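Local structure of putative sulfatase yidJ (Bacteroides fragilis, 2QZU) at residues P78-L83 against M127-K132; N155-C158 against R162-G165. The protein probably hydrolyses sulfate esters as a metal-binding member of the sulfatase family, although its natural substrate is not established. One frame throughout, in Å; residues are numbered along the deposited sequence.

Contact 1. Residues P78-L83 against M127-K132; sequences PARGML and MGYIGK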
ATOM      1  N   PRO A  78     -16.016  15.750  -8.566  1.00  5.99           N
ATOM      2  CA  PRO A  78     -17.169  16.104  -9.399  1.00  2.54           C
ATOM      3  C   PRO A  78     -18.495  15.866  -8.684  1.00  6.07           C
ATOM      4  O   PRO A  78     -19.387  16.719  -8.716  1.00  6.65           O
ATOM      5  CB  PRO A  78     -16.996  15.205 -10.625  1.00  5.34           C
ATOM      6  CG  PRO A  78     -15.500  15.103 -10.747  1.00  3.08           C
ATOM      7  CD  PRO A  78     -15.081  14.878  -9.302  1.00  5.64           C
ATOM      8  N   ALA A  79     -18.625  14.710  -8.036  1.00  2.38           N
ATOM      9  CA  ALA A  79     -19.861  14.395  -7.330  1.00  3.50           C
ATOM     10  C   ALA A  79     -20.104  15.383  -6.190  1.00  2.07           C
ATOM     11  O   ALA A  79     -21.209  15.891  -6.032  1.00  4.57           O
ATOM     12  CB  ALA A  79     -19.820  12.961  -6.791  1.00  6.07           C
ATOM     13  N   ARG A  80     -19.070  15.655  -5.399  1.00  2.66           N
ATOM     14  CA  ARG A  80     -19.192  16.587  -4.281  1.00  5.61           C
ATOM     15  C   ARG A  80     -19.488  17.996  -4.784  1.00  8.07           C
ATOM     16  O   ARG A  80     -20.227  18.751  -4.148  1.00  5.55           O
ATOM     17  CB  ARG A  80     -17.906  16.568  -3.445  1.00  3.47           C
ATOM     18  CG  ARG A  80     -17.647  15.202  -2.807  1.00  3.93           C
ATOM     19  CD  ARG A  80     -16.203  15.018  -2.369  1.00  7.84           C
ATOM     20  NE  ARG A  80     -15.985  13.683  -1.819  1.00  7.75           N
ATOM     21  CZ  ARG A  80     -16.375  13.293  -0.609  1.00 12.92           C
ATOM     22  NH1 ARG A  80     -17.006  14.136   0.199  1.00  8.79           N
ATOM     23  NH2 ARG A  80     -16.144  12.053  -0.210  1.00 10.56           N
ATOM     24  N   GLY A  81     -18.920  18.335  -5.939  1.00  4.91           N
ATOM     25  CA  GLY A  81     -19.141  19.646  -6.527  1.00  8.55           C
ATOM     26  C   GLY A  81     -20.590  19.828  -6.942  1.00  6.64           C
ATOM     27  O   GLY A  81     -21.151  20.922  -6.830  1.00  6.38           O
HETATM   28  N   MSE A  82     -21.194  18.751  -7.431  1.00  4.51           N
HETATM   29  CA  MSE A  82     -22.591  18.773  -7.845  1.00  6.06           C
HETATM   30  C   MSE A  82     -23.472  18.884  -6.606  1.00  9.45           C
HETATM   31  O   MSE A  82     -24.464  19.609  -6.600  1.00 10.00           O
HETATM   32  CB  MSE A  82     -22.931  17.497  -8.620  1.00  6.80           C
HETATM   33  CG  MSE A  82     -22.559  17.568 -10.087  1.00  8.07           C
HETATM   34 SE   MSE A  82     -22.256  15.829 -10.892  1.00 24.68          SE
HETATM   35  CE  MSE A  82     -20.494  16.172 -11.590  1.00 28.76           C
ATOM     36  N   LEU A  83     -23.104  18.159  -5.556  1.00  4.97           N
ATOM     37  CA  LEU A  83     -23.868  18.193  -4.317  1.00  5.38           C
ATOM     38  C   LEU A  83     -23.902  19.597  -3.723  1.00  6.56           C
ATOM     39  O   LEU A  83     -24.964  20.110  -3.378  1.00  6.81           O
ATOM     40  CB  LEU A  83     -23.263  17.238  -3.286  1.00  4.74           C
ATOM     41  CG  LEU A  83     -23.835  17.380  -1.871  1.00  5.49           C
ATOM     42  CD1 LEU A  83     -25.312  16.996  -1.872  1.00 10.16           C
ATOM     43  CD2 LEU A  83     -23.054  16.495  -0.915  1.00 10.90           C
HETATM   44  N   MSE A 127     -23.489  25.887  11.657  1.00  7.55           N
HETATM   45  CA  MSE A 127     -22.916  24.994  10.640  1.00  9.09           C
HETATM   46  C   MSE A 127     -21.625  24.260  11.012  1.00  7.25           C
HETATM   47  O   MSE A 127     -20.720  24.841  11.606  1.00 10.21           O
HETATM   48  CB  MSE A 127     -22.650  25.792   9.360  1.00 10.61           C
HETATM   49  CG  MSE A 127     -23.815  26.640   8.878  1.00  9.90           C
HETATM   50 SE   MSE A 127     -25.314  25.596   8.279  1.00 21.37          SE
HETATM   51  CE  MSE A 127     -24.508  24.739   6.738  1.00 10.95           C
ATOM     52  N   GLY A 128     -21.536  22.992  10.617  1.00  7.45           N
ATOM     53  CA  GLY A 128     -20.343  22.206  10.898  1.00  5.03           C
ATOM     54  C   GLY A 128     -20.018  21.195   9.804  1.00  8.62           C
ATOM     55  O   GLY A 128     -20.917  20.611   9.203  1.00  5.39           O
ATOM     56  N   TYR A 129     -18.731  20.992   9.543  1.00  6.42           N
ATOM     57  CA  TYR A 129     -18.292  20.038   8.531  1.00  5.43           C
ATOM     58  C   TYR A 129     -17.108  19.251   9.085  1.00  3.46           C
ATOM     59  O   TYR A 129     -16.108  19.831   9.502  1.00  4.39           O
ATOM     60  CB  TYR A 129     -17.866  20.761   7.247  1.00  3.20           C
ATOM     61  CG  TYR A 129     -17.704  19.836   6.049  1.00  4.73           C
ATOM     62  CD1 TYR A 129     -18.680  19.780   5.051  1.00  2.92           C
ATOM     63  CD2 TYR A 129     -16.599  18.994   5.932  1.00  2.07           C
ATOM     64  CE1 TYR A 129     -18.562  18.910   3.968  1.00  5.04           C
ATOM     65  CE2 TYR A 129     -16.470  18.113   4.846  1.00  2.07           C
ATOM     66  CZ  TYR A 129     -17.458  18.079   3.873  1.00  2.99           C
ATOM     67  OH  TYR A 129     -17.360  17.211   2.809  1.00  7.76           O
ATOM     68  N   ILE A 130     -17.228  17.928   9.095  1.00  6.97           N
ATOM     69  CA  ILE A 130     -16.164  17.071   9.602  1.00  4.59           C
ATOM     70  C   ILE A 130     -15.823  16.023   8.546  1.00  4.66           C
ATOM     71  O   ILE A 130     -16.710  15.331   8.054  1.00  4.95           O
ATOM     72  CB  ILE A 130     -16.616  16.333  10.892  1.00  4.36           C
ATOM     73  CG1 ILE A 130     -17.037  17.345  11.961  1.00  9.12           C
ATOM     74  CG2 ILE A 130     -15.495  15.443  11.409  1.00  9.77           C
ATOM     75  CD1 ILE A 130     -17.709  16.706  13.162  1.00  5.92           C
ATOM     76  N   GLY A 131     -14.548  15.914   8.185  1.00  4.58           N
ATOM     77  CA  GLY A 131     -14.171  14.905   7.209  1.00  3.52           C
ATOM     78  C   GLY A 131     -13.581  15.391   5.905  1.00  2.07           C
ATOM     79  O   GLY A 131     -13.016  16.483   5.826  1.00  6.81           O
ATOM     80  N   LYS A 132     -13.728  14.562   4.876  1.00  4.61           N
ATOM     81  CA  LYS A 132     -13.205  14.831   3.541  1.00  5.02           C
ATOM     82  C   LYS A 132     -14.028  15.861   2.774  1.00  5.17           C
ATOM     83  O   LYS A 132     -15.246  15.734   2.655  1.00  6.72           O
ATOM     84  CB  LYS A 132     -13.152  13.515   2.760  1.00  6.88           C
ATOM     85  CG  LYS A 132     -12.654  13.633   1.336  1.00  9.37           C
ATOM     86  CD  LYS A 132     -12.656  12.269   0.664  1.00  7.91           C
ATOM     87  CE  LYS A 132     -12.293  12.388  -0.805  1.00  8.70           C
ATOM     88  NZ  LYS A 132     -12.377  11.071  -1.494  1.00  7.27           N
TER
HETATM   89  O   HOH W   1     -17.421  17.119  -0.049  1.00  7.65           O

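Contact 2. Residues N155-C158 against R162-G165; sequences NEWC and RRHG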
ATOM      1  N   ASN A 155      -3.902  16.875  -1.989  1.00  7.04           N
ATOM      2  CA  ASN A 155      -4.456  17.473  -0.787  1.00  9.07           C
ATOM      3  C   ASN A 155      -4.167  18.961  -0.653  1.00 10.89           C
ATOM      4  O   ASN A 155      -3.062  19.423  -0.930  1.00 15.92           O
ATOM      5  CB  ASN A 155      -3.931  16.682   0.415  1.00  7.25           C
ATOM      6  CG  ASN A 155      -4.531  17.126   1.731  1.00  7.94           C
ATOM      7  OD1 ASN A 155      -5.738  17.338   1.850  1.00  3.58           O
ATOM      8  ND2 ASN A 155      -3.682  17.250   2.739  1.00  8.49           N
ATOM      9  N   GLU A 156      -5.184  19.712  -0.243  1.00  8.96           N
ATOM     10  CA  GLU A 156      -5.049  21.151  -0.076  1.00  7.96           C
ATOM     11  C   GLU A 156      -5.930  21.650   1.072  1.00 11.49           C
ATOM     12  O   GLU A 156      -6.931  21.026   1.420  1.00  8.80           O
ATOM     13  CB  GLU A 156      -5.416  21.860  -1.385  1.00  7.04           C
ATOM     14  CG  GLU A 156      -5.281  23.379  -1.348  1.00  3.70           C
ATOM     15  CD  GLU A 156      -3.896  23.838  -0.907  1.00 15.09           C
ATOM     16  OE1 GLU A 156      -2.917  23.608  -1.650  1.00 12.33           O
ATOM     17  OE2 GLU A 156      -3.788  24.426   0.190  1.00 10.83           O
ATOM     18  N   TRP A 157      -5.534  22.769   1.661  1.00  4.16           N
ATOM     19  CA  TRP A 157      -6.255  23.388   2.767  1.00  5.26           C
ATOM     20  C   TRP A 157      -7.440  24.184   2.231  1.00  5.60           C
ATOM     21  O   TRP A 157      -7.403  24.680   1.104  1.00  8.90           O
ATOM     22  CB  TRP A 157      -5.297  24.333   3.510  1.00  4.57           C
ATOM     23  CG  TRP A 157      -5.881  25.098   4.675  1.00  8.22           C
ATOM     24  CD1 TRP A 157      -6.480  24.575   5.790  1.00  7.59           C
ATOM     25  CD2 TRP A 157      -5.842  26.518   4.875  1.00  7.41           C
ATOM     26  NE1 TRP A 157      -6.810  25.578   6.669  1.00  9.63           N
ATOM     27  CE2 TRP A 157      -6.429  26.782   6.133  1.00  6.92           C
ATOM     28  CE3 TRP A 157      -5.364  27.595   4.114  1.00  7.45           C
ATOM     29  CZ2 TRP A 157      -6.554  28.078   6.648  1.00  8.53           C
ATOM     30  CZ3 TRP A 157      -5.488  28.886   4.625  1.00  7.23           C
ATOM     31  CH2 TRP A 157      -6.079  29.114   5.881  1.00  6.75           C
ATOM     32  N   CYS A 158      -8.495  24.301   3.034  1.00  6.20           N
ATOM     33  CA  CYS A 158      -9.655  25.087   2.635  1.00  5.26           C
ATOM     34  C   CYS A 158      -9.681  26.293   3.562  1.00  5.85           C
ATOM     35  O   CYS A 158     -10.047  26.176   4.730  1.00  7.35           O
ATOM     36  CB  CYS A 158     -10.959  24.299   2.800  1.00  9.18           C
ATOM     37  SG  CYS A 158     -12.426  25.211   2.223  1.00  8.11           S
ATOM     38  N   ARG A 162     -13.405  30.005   1.778  1.00  6.26           N
ATOM     39  CA  ARG A 162     -13.818  28.994   0.803  1.00  6.75           C
ATOM     40  C   ARG A 162     -14.609  27.861   1.467  1.00  7.60           C
ATOM     41  O   ARG A 162     -14.819  26.807   0.866  1.00  7.80           O
ATOM     42  CB  ARG A 162     -12.600  28.412   0.072  1.00  8.32           C
ATOM     43  CG  ARG A 162     -12.020  29.327  -1.015  1.00 10.51           C
ATOM     44  CD  ARG A 162     -10.811  28.698  -1.709  1.00  6.54           C
ATOM     45  NE  ARG A 162     -11.123  27.411  -2.328  1.00 11.80           N
ATOM     46  CZ  ARG A 162     -11.758  27.269  -3.487  1.00 17.74           C
ATOM     47  NH1 ARG A 162     -12.146  28.339  -4.169  1.00 20.43           N
ATOM     48  NH2 ARG A 162     -12.021  26.052  -3.955  1.00 11.57           N
ATOM     49  N   ARG A 163     -15.062  28.083   2.698  1.00  7.45           N
ATOM     50  CA  ARG A 163     -15.808  27.053   3.418  1.00  2.69           C
ATOM     51  C   ARG A 163     -17.325  27.131   3.267  1.00  2.90           C
ATOM     52  O   ARG A 163     -18.052  26.327   3.841  1.00  4.96           O
ATOM     53  CB  ARG A 163     -15.426  27.076   4.902  1.00  6.95           C
ATOM     54  CG  ARG A 163     -13.986  26.674   5.125  1.00  6.53           C
ATOM     55  CD  ARG A 163     -13.555  26.753   6.578  1.00  4.73           C
ATOM     56  NE  ARG A 163     -12.114  26.550   6.673  1.00  7.35           N
ATOM     57  CZ  ARG A 163     -11.400  26.692   7.786  1.00 12.54           C
ATOM     58  NH1 ARG A 163     -11.989  27.037   8.925  1.00  4.51           N
ATOM     59  NH2 ARG A 163     -10.090  26.514   7.749  1.00  3.86           N
ATOM     60  N   HIS A 164     -17.790  28.104   2.492  1.00  3.83           N
ATOM     61  CA  HIS A 164     -19.209  28.273   2.226  1.00  5.08           C
ATOM     62  C   HIS A 164     -20.150  28.181   3.431  1.00  6.76           C
ATOM     63  O   HIS A 164     -21.173  27.495   3.386  1.00  7.72           O
ATOM     64  CB  HIS A 164     -19.620  27.277   1.139  1.00  6.35           C
ATOM     65  CG  HIS A 164     -18.973  27.552  -0.181  1.00  9.37           C
ATOM     66  ND1 HIS A 164     -19.515  28.412  -1.110  1.00  9.07           N
ATOM     67  CD2 HIS A 164     -17.775  27.164  -0.683  1.00  8.04           C
ATOM     68  CE1 HIS A 164     -18.680  28.547  -2.125  1.00  7.80           C
ATOM     69  NE2 HIS A 164     -17.616  27.799  -1.890  1.00  7.36           N
ATOM     70  N   GLY A 165     -19.800  28.874   4.509  1.00  5.28           N
ATOM     71  CA  GLY A 165     -20.661  28.883   5.678  1.00  9.59           C
ATOM     72  C   GLY A 165     -20.395  27.880   6.781  1.00  7.48           C
ATOM     73  O   GLY A 165     -20.951  28.009   7.870  1.00 11.68           O
TER
HETATM   74  O   HOH W   2      -7.970  25.726   9.384  1.00 11.32           O

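Contact 1. Residues P78-L83 against M127-K132
R80 leaves its helix with CG anti to the carbonyl carbon (chi1 -63°) and runs extended to NE, while K132 sets CG anti to the backbone N and stays straight to its amine. The two side chains cross at about a right angle. K132 CD lies over one face of the R80 guanidinium, 3.6 Å from R80 NH2, with K132 CG above the same face toward its rim. The cationic ends are close too, R80 NH2 and K132 NZ being 4.1 Å apart. Y129 comes in from the strand with its ring plane 64° from the guanidinium. Its hydroxyl donates to K132 O (OH to O 2.6 Å), the donor tilted 27° from the carbonyl plane. This is the alkaline phosphatase-like core of the sulfatases: helix 76-85 and the turn just after strand 126-130 of the central mixed sheet bring basic side chains together beside S76, predicted to mature to the 3-oxoalanine of the active site but unmodified here. R80 NH2 and K132 NZ both form salt bridges to OD2 of D36, which probably offsets their charges, and S76 OG takes a hydrogen bond from R80 NE and a weak one from K132 NZ. R80 NH1 also approaches K132 O to 3.4 Å, at an angle too poor for a hydrogen bond, though S227 OG bonds to both. Water 1 joins the segments, lying in the guanidinium plane, where it accepts from R80 NH1 at 3.0 Å and donates to Y129 OH at 2.9 Å.

Contact 2. Residues N155-C158 against R162-G165
A side-chain-to-backbone hydrogen-bonded contact joins N155-C158 to R162-G165 within the long excursion between strands 126-130 and 168-172. R163 reaches C158 with CG anti to the carbonyl carbon (chi1 -66°) and an extended chain as far as NE. It grips C158 O side-on with two nitrogens, NE at 2.9 Å and NH2 at 3.0 Å. The oxygen lies close to the guanidinium plane; NH2 meets it in the carbonyl plane, whereas NE is tilted 31° from that plane. Two bonds to one acceptor limit rotation of the guanidinium, and a third, from R163 NH1 to T186 O, holds its other end, with W169 adding a cation-pi contact. W157 stands next to this group, its ring plane 87° from the guanidinium and its NE1 3.6 Å from R163 NH2. The two nitrogens share water 2, which lies in the indole plane and accepts from W157 NE1 at 3.0 Å and from R163 NH2 at 2.8 Å. On the backbone side, C158 SG lies against the R162 carbonyl, 3.2 Å from R162 O, and against the R163 CG methylene at 3.6 Å. R162 itself turns its polar end elsewhere, to a salt bridge with D136 and a hydrogen bond to L109 O. Within N155-C158, E156 OE2 accepts from W157 N and pairs with R190. Three residues separate the segments, and the arrangement is that of a short irregular loop closed by an arginine on a main-chain carbonyl, within a strand-to-strand connection of the sulfatase domain.

In the fold
The contacts follow one another along the chain: contact 1 ends just beyond strand 126-130, where the loop holding contact 2 begins, and their centres are about 10 Å apart. They meet directly where M127 CB packs against G165 O at 3.2 Å. W169, on the neighbouring edge strand 168-172, links them further, meeting the Y129 ring of contact 1 and forming the cation-pi partner of R163 in contact 2. T174 does likewise, touching K132 and donating its backbone N to N155 OD1. Contact 1 adjoins S76, predicted to become 3-oxoalanine, the catalytic group of sulfatases. Its centre lies about 9 Å from the centre of the chain, that of contact 2 about 18 Å.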